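Local atomic coordinates of ESX-5 secretion-associated protein EspG5 (Mycobacterium marinum, PDB entry 6VJ5), a protein that acts as a specific cytoplasmic chaperone for its cognate PE/PPE proteins, preventing aggregation of PE/PPE dimers and enabling secretion of substrates such as LipY and PE31/PPE18. Residues S147-A151 with V278-K283; E178-T183 with L199-I204; A220-Y226 with S240-D246; R251-Q257 with W267-A273. One frame throughout, in Å; residues are numbered along the deposited sequence.

Interaction 1 (S147-A151 with V278-K283); sequences SASIA and VQVGVK
The side-chain amide of Gln279 is the flat group of this contact, and it is met at its oxygen and at its stem: Ser147 CB approaches OE1 at 4.3 Å, while CG, just before the amide, rests 4.1 Å from Ala148 CA. The setting is helix-helix packing, the start of helix 147-159 crossing helix 275-286 with segment axes 8.4 Å apart and N-to-C directions at 113°. So close an approach suits small residues, and the first helix offers Ser147 and Ala151 on its near side, with Ala148 at the margin. Ala151 CB lies 3.8 Å from Gln279 CA, touching the backbone of the other helix directly. Val282 is the main protrusion from that helix, and its two methyls diverge. CG1, anti to the backbone N (chi1 169°), goes to Ile150 CG2 at 3.8 Å and to the carbonyl oxygen of Ser147; CG2 goes to Ala151. A beta-branched residue can thus touch Ile150 with one methyl and Ala151 with the other. Ile150 points into the interface, its CB and CG2 lying against Val282 CG1, the two side chains crossing obliquely. The Ser147 carbonyl, although close to a methyl, is engaged by Ala151 N in the ordinary helical bond. At the other end of the interface the Lys283 aliphatic stem passes the serine hydroxyl, with Ser147 OG 3.6 Å from Lys283 CB.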
loop_
_atom_site.group_PDB
_atom_site.type_symbol
_atom_site.label_atom_id
_atom_site.label_comp_id
_atom_site.label_asym_id
_atom_site.label_seq_id
_atom_site.Cartn_x
_atom_site.Cartn_y
_atom_site.Cartn_z
ATOM N N SER C 147 37.251 -8.342 5.181
ATOM C CA SER C 147 37.053 -6.939 4.843
ATOM C C SER C 147 37.682 -6.618 3.492
ATOM O O SER C 147 37.138 -5.832 2.707
ATOM C CB SER C 147 37.645 -6.059 5.941
ATOM O OG SER C 147 37.334 -6.587 7.217
ATOM N N ALA C 148 38.818 -7.250 3.190
ATOM C CA ALA C 148 39.529 -6.949 1.950
ATOM C C ALA C 148 38.698 -7.305 0.723
ATOM O O ALA C 148 38.667 -6.547 -0.255
ATOM C CB ALA C 148 40.867 -7.689 1.919
ATOM N N SER C 149 38.025 -8.459 0.746
ATOM C CA SER C 149 37.187 -8.841 -0.387
ATOM C C SER C 149 36.094 -7.807 -0.627
ATOM O O SER C 149 35.818 -7.438 -1.775
ATOM C CB SER C 149 36.583 -10.227 -0.153
ATOM O OG SER C 149 36.067 -10.351 1.161
ATOM N N ILE C 150 35.462 -7.325 0.443
ATOM C CA ILE C 150 34.463 -6.270 0.305
ATOM C C ILE C 150 35.109 -5.005 -0.247
ATOM O O ILE C 150 34.613 -4.397 -1.202
ATOM C CB ILE C 150 33.777 -6.009 1.658
ATOM C CG1 ILE C 150 33.107 -7.283 2.176
ATOM C CG2 ILE C 150 32.741 -4.900 1.532
ATOM C CD1 ILE C 150 32.549 -7.165 3.584
ATOM N N ALA C 151 36.236 -4.594 0.343
ATOM C CA ALA C 151 36.926 -3.398 -0.131
ATOM C C ALA C 151 37.262 -3.507 -1.612
ATOM O O ALA C 151 37.055 -2.556 -2.374
ATOM C CB ALA C 151 38.195 -3.163 0.690
ATOM N N VAL C 278 41.426 2.060 2.334
ATOM C CA VAL C 278 40.064 1.693 1.963
ATOM C C VAL C 278 39.689 0.363 2.605
ATOM O O VAL C 278 38.538 0.150 3.005
ATOM C CB VAL C 278 39.918 1.645 0.431
ATOM C CG1 VAL C 278 38.542 1.118 0.047
ATOM C CG2 VAL C 278 40.143 3.026 -0.160
ATOM N N GLN C 279 40.653 -0.554 2.709
ATOM C CA GLN C 279 40.423 -1.791 3.450
ATOM C C GLN C 279 40.221 -1.506 4.933
ATOM O O GLN C 279 39.369 -2.128 5.579
ATOM C CB GLN C 279 41.595 -2.754 3.231
ATOM C CG GLN C 279 41.551 -4.042 4.049
ATOM C CD GLN C 279 42.173 -3.889 5.432
ATOM O OE1 GLN C 279 41.566 -4.252 6.438
ATOM N NE2 GLN C 279 43.390 -3.354 5.483
ATOM N N VAL C 280 40.979 -0.559 5.487
ATOM C CA VAL C 280 40.801 -0.206 6.891
ATOM C C VAL C 280 39.428 0.410 7.115
ATOM O O VAL C 280 38.794 0.188 8.154
ATOM C CB VAL C 280 41.920 0.745 7.350
ATOM C CG1 VAL C 280 41.641 1.261 8.759
ATOM C CG2 VAL C 280 43.273 0.053 7.288
ATOM N N GLY C 281 38.946 1.193 6.149
ATOM C CA GLY C 281 37.659 1.845 6.319
ATOM C C GLY C 281 36.505 0.866 6.282
ATOM O O GLY C 281 35.558 0.979 7.066
ATOM N N VAL C 282 36.562 -0.107 5.370
ATOM C CA VAL C 282 35.531 -1.139 5.314
ATOM C C VAL C 282 35.498 -1.914 6.625
ATOM O O VAL C 282 34.433 -2.139 7.212
ATOM C CB VAL C 282 35.770 -2.071 4.113
ATOM C CG1 VAL C 282 34.864 -3.294 4.202
ATOM C CG2 VAL C 282 35.561 -1.310 2.809
ATOM N N LYS C 283 36.671 -2.336 7.100
ATOM C CA LYS C 283 36.736 -3.047 8.370
ATOM C C LYS C 283 36.148 -2.210 9.498
ATOM O O LYS C 283 35.454 -2.736 10.375
ATOM C CB LYS C 283 38.183 -3.418 8.686
ATOM C CG LYS C 283 38.342 -4.264 9.938
ATOM C CD LYS C 283 39.806 -4.427 10.320
ATOM C CE LYS C 283 39.951 -5.304 11.553
ATOM N NZ LYS C 283 39.543 -6.709 11.267
#

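Interaction 2 (E178-T183 with L199-I204); sequences EMLEAT and LRRMGI
Ala182 and Leu199 mark the nearest approach of the two backbones, their CA atoms 6.5 Å apart. Segment 178-183 is helical throughout, whereas 199-204 starts in the short helix 197-200 and runs on through a type I turn from Arg200 to Gly203. That helix closes in a Schellman motif: Gly203, at a phi of 94°, donates to Arg200 O, and Ile204 N makes a weak bond back to Leu199 O. Positive phi is easily adopted by glycine; the turn presents Met202, and the chain leaving Gly203 presents Ile204, to the same helix as Leu199. Ala182 is the point on which two of them converge: Leu199 CD1 is modelled at 3.3 Å from Ala182 CB, shorter than a normal methyl contact and so doubtful in its exact value, and Met202 CE lies 3.6 Å from the same methyl. The Met202 chain is straight as far as SD and then bends (chi3 -63°), which turns CE down onto Ala182 while SD passes Glu178 CB. Met179 meets the far end of the turn, its SD 4.0 Å from Ile204 CD1, the two chains crossing at about a right angle. Thr183 OG1 bonds to Met179 O at 2.7 Å from above the carbonyl plane, with Thr183 N arriving from the opposite face, so the buried hydroxyl is satisfied inside its own helix. Apolar side chains of another protein chain, probably the PE/PPE cargo, also pack on Met179 and Thr183. Only dispersion and hydrophobic burial join the two segments, and the flexible thioethers can adjust to shape without needing polar partners.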
loop_
_atom_site.group_PDB
_atom_site.type_symbol
_atom_site.label_atom_id
_atom_site.label_comp_id
_atom_site.label_asym_id
_atom_site.label_seq_id
_atom_site.Cartn_x
_atom_site.Cartn_y
_atom_site.Cartn_z
ATOM N N GLU C 178 32.408 19.082 15.321
ATOM C CA GLU C 178 33.099 20.301 14.905
ATOM C C GLU C 178 33.384 20.297 13.406
ATOM O O GLU C 178 33.368 21.355 12.764
ATOM C CB GLU C 178 34.404 20.476 15.689
ATOM C CG GLU C 178 34.233 21.039 17.097
ATOM C CD GLU C 178 33.932 19.975 18.143
ATOM O OE1 GLU C 178 33.652 18.820 17.762
ATOM O OE2 GLU C 178 33.980 20.297 19.352
ATOM N N MET C 179 33.636 19.115 12.833
ATOM C CA MET C 179 33.922 19.023 11.405
ATOM C C MET C 179 32.684 19.297 10.559
ATOM O O MET C 179 32.772 19.965 9.519
ATOM C CB MET C 179 34.482 17.637 11.077
ATOM C CG MET C 179 34.804 17.432 9.617
ATOM S SD MET C 179 36.139 18.506 9.084
ATOM C CE MET C 179 36.159 18.138 7.333
ATOM N N LEU C 180 31.530 18.753 10.952
ATOM C CA LEU C 180 30.322 19.000 10.173
ATOM C C LEU C 180 29.959 20.475 10.200
ATOM O O LEU C 180 29.542 21.043 9.184
ATOM C CB LEU C 180 29.170 18.158 10.705
ATOM C CG LEU C 180 29.316 16.651 10.484
ATOM C CD1 LEU C 180 28.671 15.959 11.685
ATOM C CD2 LEU C 180 28.712 16.199 9.183
ATOM N N GLU C 181 30.118 21.111 11.361
ATOM C CA GLU C 181 29.819 22.533 11.479
ATOM C C GLU C 181 30.750 23.364 10.607
ATOM O O GLU C 181 30.309 24.309 9.938
ATOM C CB GLU C 181 29.931 22.952 12.942
ATOM C CG GLU C 181 29.643 24.415 13.190
ATOM C CD GLU C 181 29.367 24.707 14.650
ATOM O OE1 GLU C 181 29.340 23.751 15.452
ATOM O OE2 GLU C 181 29.174 25.892 14.992
ATOM N N ALA C 182 32.041 23.010 10.578
ATOM C CA ALA C 182 32.998 23.765 9.772
ATOM C C ALA C 182 32.833 23.448 8.289
ATOM O O ALA C 182 33.011 24.318 7.428
ATOM C CB ALA C 182 34.428 23.463 10.222
ATOM N N THR C 183 32.519 22.194 7.967
ATOM C CA THR C 183 32.260 21.844 6.576
ATOM C C THR C 183 31.004 22.540 6.058
ATOM O O THR C 183 30.973 23.004 4.913
ATOM C CB THR C 183 32.124 20.329 6.435
ATOM O OG1 THR C 183 33.308 19.684 6.920
ATOM C CG2 THR C 183 31.910 19.956 4.987
ATOM N N LEU C 199 39.028 24.863 9.330
ATOM C CA LEU C 199 39.446 23.495 9.047
ATOM C C LEU C 199 40.936 23.327 9.309
ATOM O O LEU C 199 41.356 22.329 9.907
ATOM C CB LEU C 199 39.086 23.122 7.612
ATOM C CG LEU C 199 37.632 22.652 7.500
ATOM C CD1 LEU C 199 36.649 23.784 7.738
ATOM C CD2 LEU C 199 37.373 22.014 6.142
ATOM N N ARG C 200 41.747 24.309 8.902
ATOM C CA ARG C 200 43.166 24.286 9.240
ATOM C C ARG C 200 43.369 24.360 10.749
ATOM O O ARG C 200 44.212 23.650 11.309
ATOM C CB ARG C 200 43.893 25.439 8.545
ATOM C CG ARG C 200 44.311 25.151 7.105
ATOM C CD ARG C 200 45.249 26.231 6.564
ATOM N NE ARG C 200 44.536 27.464 6.245
ATOM C CZ ARG C 200 43.839 27.650 5.125
ATOM N NH1 ARG C 200 43.763 26.680 4.219
ATOM N NH2 ARG C 200 43.216 28.801 4.913
ATOM N N ARG C 201 42.597 25.206 11.431
ATOM C CA ARG C 201 42.725 25.310 12.880
ATOM C C ARG C 201 42.346 24.009 13.579
ATOM O O ARG C 201 42.673 23.832 14.758
ATOM C CB ARG C 201 41.866 26.463 13.388
ATOM C CG ARG C 201 42.087 26.811 14.844
ATOM C CD ARG C 201 41.124 27.903 15.279
ATOM N NE ARG C 201 41.681 29.240 15.097
ATOM C CZ ARG C 201 41.536 29.975 13.998
ATOM N NH1 ARG C 201 40.851 29.512 12.960
ATOM N NH2 ARG C 201 42.081 31.183 13.938
ATOM N N MET C 202 41.682 23.092 12.881
ATOM C CA MET C 202 41.420 21.763 13.419
ATOM C C MET C 202 42.581 20.801 13.193
ATOM O O MET C 202 42.486 19.632 13.587
ATOM C CB MET C 202 40.146 21.184 12.792
ATOM C CG MET C 202 38.977 21.045 13.755
ATOM S SD MET C 202 37.461 20.462 12.967
ATOM C CE MET C 202 37.139 21.803 11.812
ATOM N N GLY C 203 43.663 21.256 12.564
ATOM C CA GLY C 203 44.807 20.409 12.303
ATOM C C GLY C 203 44.818 19.741 10.948
ATOM O O GLY C 203 45.627 18.830 10.728
ATOM N N ILE C 204 43.964 20.167 10.030
ATOM C CA ILE C 204 43.897 19.593 8.693
ATOM C C ILE C 204 44.905 20.322 7.817
ATOM O O ILE C 204 44.954 21.559 7.811
ATOM C CB ILE C 204 42.477 19.701 8.111
ATOM C CG1 ILE C 204 41.458 19.093 9.079
ATOM C CG2 ILE C 204 42.412 19.009 6.757
ATOM C CD1 ILE C 204 40.005 19.270 8.654
#

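Interaction 3 (A220-Y226 with S240-D246); sequences AAEVAVY and SVLSLKD
This is the ladder of the antiparallel hairpin formed by strands 221-231 and 234-247 in the main sheet of EspG5. Val223 with Leu244 and Val225 with Leu242 are hydrogen-bonded pairs, each exchanging two backbone bonds; Val223 N to Leu244 O and Leu244 N to Val223 O both measure 2.8 Å. The ladder continues past them, Asp246 N donating to Ala221 O at 2.9 Å and Ala220 N to Asp246 O at 2.7 Å. Between the two valine pairs, Ala224 faces Ser243 across a non-hydrogen-bonded site. Glu222 and Lys245 form the next such pair on that face and make a salt bridge. Lys245 runs out straight and bends at its last torsion (chi4 -64°), turning NZ onto Glu222 OE1; the modelled separation of 2.4 Å is very short and its exact value doubtful. The other carboxylate oxygen, OE2, bonds to Leu94 N, so the glutamate is gripped at both oxygens. A water 2.5 Å from Ser243 OG also makes weak bonds to Val223 O and Lys245 NZ, bringing the polar groups of this face together. Another protein chain packs over Ala224 and Ser243 there. On the reverse face the apolar side chains are buried under helices, 147-159 over Val223 and Val225 and 275-286 over Leu242 and Leu244. Within the sheet, strand 83-91 flanks 221-231 and strand 250-256 flanks 234-247.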
loop_
_atom_site.group_PDB
_atom_site.type_symbol
_atom_site.label_atom_id
_atom_site.label_comp_id
_atom_site.label_asym_id
_atom_site.label_seq_id
_atom_site.Cartn_x
_atom_site.Cartn_y
_atom_site.Cartn_z
ATOM N N ALA C 220 33.903 13.748 -9.190
ATOM C CA ALA C 220 33.694 12.998 -10.422
ATOM C C ALA C 220 32.958 11.689 -10.182
ATOM O O ALA C 220 32.310 11.178 -11.101
ATOM C CB ALA C 220 35.033 12.705 -11.105
ATOM N N ALA C 221 33.045 11.148 -8.967
ATOM C CA ALA C 221 32.380 9.915 -8.577
ATOM C C ALA C 221 32.495 9.786 -7.067
ATOM O O ALA C 221 33.511 10.183 -6.488
ATOM C CB ALA C 221 33.006 8.700 -9.267
ATOM N N GLU C 222 31.451 9.257 -6.435
ATOM C CA GLU C 222 31.481 9.013 -5.002
ATOM C C GLU C 222 30.954 7.618 -4.697
ATOM O O GLU C 222 30.218 7.021 -5.486
ATOM C CB GLU C 222 30.639 10.022 -4.203
ATOM C CG GLU C 222 30.594 11.435 -4.734
ATOM C CD GLU C 222 29.944 12.394 -3.744
ATOM O OE1 GLU C 222 30.433 12.492 -2.598
ATOM O OE2 GLU C 222 28.936 13.039 -4.105
ATOM N N VAL C 223 31.318 7.116 -3.521
ATOM C CA VAL C 223 30.774 5.871 -2.992
ATOM C C VAL C 223 30.511 6.046 -1.505
ATOM O O VAL C 223 31.322 6.634 -0.782
ATOM C CB VAL C 223 31.726 4.683 -3.230
ATOM C CG1 VAL C 223 31.119 3.391 -2.709
ATOM C CG2 VAL C 223 32.042 4.567 -4.705
ATOM N N ALA C 224 29.363 5.550 -1.054
ATOM C CA ALA C 224 29.035 5.456 0.362
ATOM C C ALA C 224 28.865 3.983 0.700
ATOM O O ALA C 224 28.179 3.256 -0.024
ATOM C CB ALA C 224 27.766 6.242 0.691
ATOM N N VAL C 225 29.498 3.538 1.780
ATOM C CA VAL C 225 29.499 2.131 2.162
ATOM C C VAL C 225 29.140 2.029 3.636
ATOM O O VAL C 225 29.750 2.699 4.476
ATOM C CB VAL C 225 30.862 1.464 1.894
ATOM C CG1 VAL C 225 30.791 -0.025 2.197
ATOM C CG2 VAL C 225 31.300 1.710 0.458
ATOM N N TYR C 226 28.159 1.184 3.948
ATOM C CA TYR C 226 27.725 0.969 5.321
ATOM C C TYR C 226 27.083 -0.408 5.415
ATOM O O TYR C 226 26.888 -1.097 4.409
ATOM C CB TYR C 226 26.761 2.068 5.774
ATOM C CG TYR C 226 25.548 2.208 4.885
ATOM C CD1 TYR C 226 25.624 2.898 3.682
ATOM C CD2 TYR C 226 24.329 1.654 5.250
ATOM C CE1 TYR C 226 24.524 3.028 2.864
ATOM C CE2 TYR C 226 23.217 1.780 4.437
ATOM C CZ TYR C 226 23.321 2.469 3.247
ATOM O OH TYR C 226 22.224 2.599 2.431
ATOM N N SER C 240 29.336 3.865 11.740
ATOM C CA SER C 240 30.235 4.578 10.849
ATOM C C SER C 240 29.893 4.274 9.399
ATOM O O SER C 240 29.428 3.179 9.068
ATOM C CB SER C 240 31.694 4.188 11.121
ATOM O OG SER C 240 32.538 4.621 10.072
ATOM N N VAL C 241 30.132 5.258 8.534
ATOM C CA VAL C 241 29.976 5.107 7.094
ATOM C C VAL C 241 31.307 5.441 6.434
ATOM O O VAL C 241 32.001 6.371 6.857
ATOM C CB VAL C 241 28.859 6.014 6.537
ATOM C CG1 VAL C 241 28.677 5.781 5.034
ATOM C CG2 VAL C 241 27.553 5.776 7.280
ATOM N N LEU C 242 31.658 4.682 5.401
ATOM C CA LEU C 242 32.828 4.963 4.581
ATOM C C LEU C 242 32.380 5.720 3.341
ATOM O O LEU C 242 31.596 5.195 2.543
ATOM C CB LEU C 242 33.560 3.685 4.172
ATOM C CG LEU C 242 34.671 3.882 3.132
ATOM C CD1 LEU C 242 35.791 4.752 3.688
ATOM C CD2 LEU C 242 35.216 2.533 2.664
ATOM N N SER C 243 32.893 6.933 3.165
ATOM C CA SER C 243 32.631 7.733 1.976
ATOM C C SER C 243 33.927 7.901 1.190
ATOM O O SER C 243 34.921 8.403 1.724
ATOM C CB SER C 243 32.052 9.097 2.351
ATOM O OG SER C 243 31.895 9.902 1.199
ATOM N N LEU C 244 33.906 7.487 -0.074
ATOM C CA LEU C 244 34.982 7.752 -1.015
ATOM C C LEU C 244 34.517 8.807 -2.008
ATOM O O LEU C 244 33.378 8.759 -2.484
ATOM C CB LEU C 244 35.389 6.491 -1.772
ATOM C CG LEU C 244 35.703 5.250 -0.941
ATOM C CD1 LEU C 244 36.244 4.167 -1.870
ATOM C CD2 LEU C 244 36.687 5.552 0.157
ATOM N N LYS C 245 35.405 9.752 -2.326
ATOM C CA LYS C 245 35.084 10.832 -3.250
ATOM C C LYS C 245 36.258 11.102 -4.177
ATOM O O LYS C 245 37.414 11.098 -3.743
ATOM C CB LYS C 245 34.732 12.121 -2.500
ATOM C CG LYS C 245 33.567 11.992 -1.535
ATOM C CD LYS C 245 33.372 13.278 -0.744
ATOM C CE LYS C 245 32.283 13.130 0.303
ATOM N NZ LYS C 245 30.950 12.877 -0.311
ATOM N N ASP C 246 35.946 11.371 -5.447
ATOM C CA ASP C 246 36.942 11.600 -6.492
ATOM C C ASP C 246 36.954 13.072 -6.894
ATOM O O ASP C 246 36.093 13.523 -7.655
ATOM C CB ASP C 246 36.654 10.738 -7.721
ATOM C CG ASP C 246 37.010 9.298 -7.517
ATOM O OD1 ASP C 246 37.385 8.946 -6.384
ATOM O OD2 ASP C 246 36.926 8.519 -8.492
HETATM O O HOH W 1 30.068 9.517 -0.425
#

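Interaction 4 (R251-Q257 with W267-A273); sequences RIALYQQ and WLAICPA
Tyr255 and Ala269 form a hydrogen-bonded pair in the antiparallel hairpin of strands 250-256 and 267-272, and their side chains meet as well. Ala269 CB sits over one face of the phenol ring, 3.8 Å from its centroid and 19° off the normal, a CH-pi contact that the small methyl suits. The tyrosine CG stands between the backbone N and the carbonyl carbon (chi1 62°), a crowded rotamer that swings the ring across toward the neighbouring strand. On the same side of the sheet Cys271 SG approaches the ring obliquely in a sulfur-aromatic contact, 4.0 Å from Tyr255 OH. Beneath these side chains the backbones exchange the regular pattern: Ala269 N donates to Tyr255 O at 2.7 Å, and Ala253 N to Cys271 O at 2.9 Å. The hairpin lies toward one end of the large antiparallel sheet, between strands 234-247 and 172-175. On its other face Leu254 and Ile270 lie side by side, and Leu254 CD2 reaches both CG1 and CG2 of Ile270, at 3.7 and 3.8 Å; Met179 of helix 176-188 also packs on Ile270. Gln256, on this face too, bonds through NE2 to a polar side chain of another protein chain. At the opposite end Arg251 lays its aliphatic part on Ala273, Arg251 CD to Ala273 CB 3.8 Å, while its guanidinium forms salt bridges with Asp246 and Glu159.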
loop_
_atom_site.group_PDB
_atom_site.type_symbol
_atom_site.label_atom_id
_atom_site.label_comp_id
_atom_site.label_asym_id
_atom_site.label_seq_id
_atom_site.Cartn_x
_atom_site.Cartn_y
_atom_site.Cartn_z
ATOM N N ARG C 251 41.449 10.802 -5.021
ATOM C CA ARG C 251 40.369 10.120 -4.325
ATOM C C ARG C 251 40.615 10.128 -2.824
ATOM O O ARG C 251 41.682 9.713 -2.359
ATOM C CB ARG C 251 40.245 8.682 -4.824
ATOM C CG ARG C 251 39.131 7.884 -4.165
ATOM C CD ARG C 251 38.993 6.529 -4.829
ATOM N NE ARG C 251 38.546 6.654 -6.213
ATOM C CZ ARG C 251 38.787 5.755 -7.159
ATOM N NH1 ARG C 251 39.485 4.661 -6.869
ATOM N NH2 ARG C 251 38.334 5.951 -8.393
ATOM N N ILE C 252 39.614 10.582 -2.074
ATOM C CA ILE C 252 39.697 10.718 -0.625
ATOM C C ILE C 252 38.728 9.741 0.025
ATOM O O ILE C 252 37.675 9.406 -0.533
ATOM C CB ILE C 252 39.385 12.164 -0.183
ATOM C CG1 ILE C 252 40.251 13.153 -0.966
ATOM C CG2 ILE C 252 39.590 12.322 1.313
ATOM C CD1 ILE C 252 40.000 14.610 -0.618
ATOM N N ALA C 253 39.091 9.288 1.224
ATOM C CA ALA C 253 38.276 8.372 2.010
ATOM C C ALA C 253 37.950 9.016 3.347
ATOM O O ALA C 253 38.846 9.516 4.031
ATOM C CB ALA C 253 38.998 7.041 2.238
ATOM N N LEU C 254 36.672 8.987 3.720
ATOM C CA LEU C 254 36.201 9.541 4.979
ATOM C C LEU C 254 35.415 8.478 5.727
ATOM O O LEU C 254 34.595 7.770 5.135
ATOM C CB LEU C 254 35.313 10.765 4.749
ATOM C CG LEU C 254 35.912 11.874 3.888
ATOM C CD1 LEU C 254 34.813 12.669 3.209
ATOM C CD2 LEU C 254 36.773 12.783 4.747
ATOM N N TYR C 255 35.654 8.377 7.029
ATOM C CA TYR C 255 34.902 7.420 7.827
ATOM C C TYR C 255 35.121 7.701 9.303
ATOM O O TYR C 255 36.162 8.231 9.700
ATOM C CB TYR C 255 35.318 5.983 7.501
ATOM C CG TYR C 255 36.769 5.691 7.813
ATOM C CD1 TYR C 255 37.154 5.281 9.082
ATOM C CD2 TYR C 255 37.753 5.824 6.840
ATOM C CE1 TYR C 255 38.473 5.010 9.372
ATOM C CE2 TYR C 255 39.079 5.554 7.126
ATOM C CZ TYR C 255 39.431 5.147 8.394
ATOM O OH TYR C 255 40.746 4.878 8.691
ATOM N N GLN C 256 34.122 7.347 10.106
ATOM C CA GLN C 256 34.263 7.389 11.552
ATOM C C GLN C 256 35.049 6.174 12.029
ATOM O O GLN C 256 35.043 5.115 11.395
ATOM C CB GLN C 256 32.894 7.414 12.230
ATOM C CG GLN C 256 32.246 8.780 12.272
ATOM C CD GLN C 256 30.795 8.718 12.702
ATOM O OE1 GLN C 256 30.476 8.799 13.889
ATOM N NE2 GLN C 256 29.905 8.570 11.734
ATOM N N GLN C 257 35.728 6.334 13.156
ATOM C CA GLN C 257 36.423 5.234 13.804
ATOM C C GLN C 257 35.615 4.752 15.001
ATOM O O GLN C 257 34.839 5.506 15.591
ATOM C CB GLN C 257 37.820 5.666 14.240
ATOM C CG GLN C 257 38.769 5.831 13.072
ATOM C CD GLN C 257 40.155 6.221 13.504
ATOM O OE1 GLN C 257 40.346 6.765 14.592
ATOM N NE2 GLN C 257 41.140 5.940 12.657
ATOM N N TRP C 267 34.991 10.665 16.162
ATOM C CA TRP C 267 36.118 11.130 15.361
ATOM C C TRP C 267 35.933 10.714 13.908
ATOM O O TRP C 267 35.596 9.559 13.629
ATOM C CB TRP C 267 37.441 10.564 15.897
ATOM C CG TRP C 267 37.786 11.073 17.257
ATOM C CD1 TRP C 267 37.346 10.583 18.451
ATOM C CD2 TRP C 267 38.637 12.182 17.568
ATOM N NE1 TRP C 267 37.866 11.320 19.486
ATOM C CE2 TRP C 267 38.663 12.308 18.970
ATOM C CE3 TRP C 267 39.378 13.082 16.798
ATOM C CZ2 TRP C 267 39.402 13.294 19.619
ATOM C CZ3 TRP C 267 40.109 14.064 17.443
ATOM C CH2 TRP C 267 40.116 14.160 18.838
ATOM N N LEU C 268 36.158 11.655 12.992
ATOM C CA LEU C 268 36.136 11.387 11.560
ATOM C C LEU C 268 37.569 11.275 11.057
ATOM O O LEU C 268 38.391 12.163 11.306
ATOM C CB LEU C 268 35.393 12.487 10.800
ATOM C CG LEU C 268 35.167 12.225 9.307
ATOM C CD1 LEU C 268 34.122 11.132 9.085
ATOM C CD2 LEU C 268 34.773 13.504 8.575
ATOM N N ALA C 269 37.864 10.179 10.370
ATOM C CA ALA C 269 39.164 9.966 9.757
ATOM C C ALA C 269 39.139 10.504 8.335
ATOM O O ALA C 269 38.238 10.176 7.557
ATOM C CB ALA C 269 39.522 8.480 9.752
ATOM N N ILE C 270 40.110 11.351 8.011
ATOM C CA ILE C 270 40.283 11.895 6.670
ATOM C C ILE C 270 41.585 11.324 6.135
ATOM O O ILE C 270 42.658 11.594 6.687
ATOM C CB ILE C 270 40.301 13.430 6.669
ATOM C CG1 ILE C 270 39.045 13.962 7.358
ATOM C CG2 ILE C 270 40.386 13.950 5.239
ATOM C CD1 ILE C 270 39.088 15.448 7.638
ATOM N N CYS C 271 41.494 10.527 5.076
ATOM C CA CYS C 271 42.596 9.694 4.626
ATOM C C CYS C 271 42.689 9.716 3.112
ATOM O O CYS C 271 41.693 9.975 2.428
ATOM C CB CYS C 271 42.411 8.243 5.099
ATOM S SG CYS C 271 42.457 8.028 6.894
ATOM N N PRO C 272 43.878 9.475 2.561
ATOM C CA PRO C 272 43.972 9.203 1.124
ATOM C C PRO C 272 43.466 7.801 0.838
ATOM O O PRO C 272 43.744 6.859 1.583
ATOM C CB PRO C 272 45.469 9.340 0.829
ATOM C CG PRO C 272 46.131 8.963 2.121
ATOM C CD PRO C 272 45.193 9.410 3.231
ATOM N N ALA C 273 42.707 7.667 -0.246
ATOM C CA ALA C 273 42.045 6.405 -0.548
ATOM C C ALA C 273 43.013 5.341 -1.046
ATOM O O ALA C 273 42.842 4.806 -2.147
ATOM C CB ALA C 273 40.941 6.629 -1.585
#

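Overall arrangement
Interactions 3 and 4 are successive hairpins of one antiparallel sheet, their centres 9 Å apart, joined where strands 234-247 and 250-256 adjoin and by the Asp246-Arg251 salt bridge. Interaction 1 packs two helices on one face, Val282 touching Leu242 and Gly281 touching Tyr255. Interaction 2 meets the other face of the second hairpin through Met179 and Ile204 on Ile270, about 16 Å (nearest atoms) from interaction 1. Along the chain interactions 2, 3 and 4 follow in series inside the loop closed by interaction 1. Another protein chain reaches interactions 2, 3 and 4 but not 1, consistent with the sheet face of Ala224, Ser243 and Leu254 and the adjoining helix 176-188 receiving the cargo.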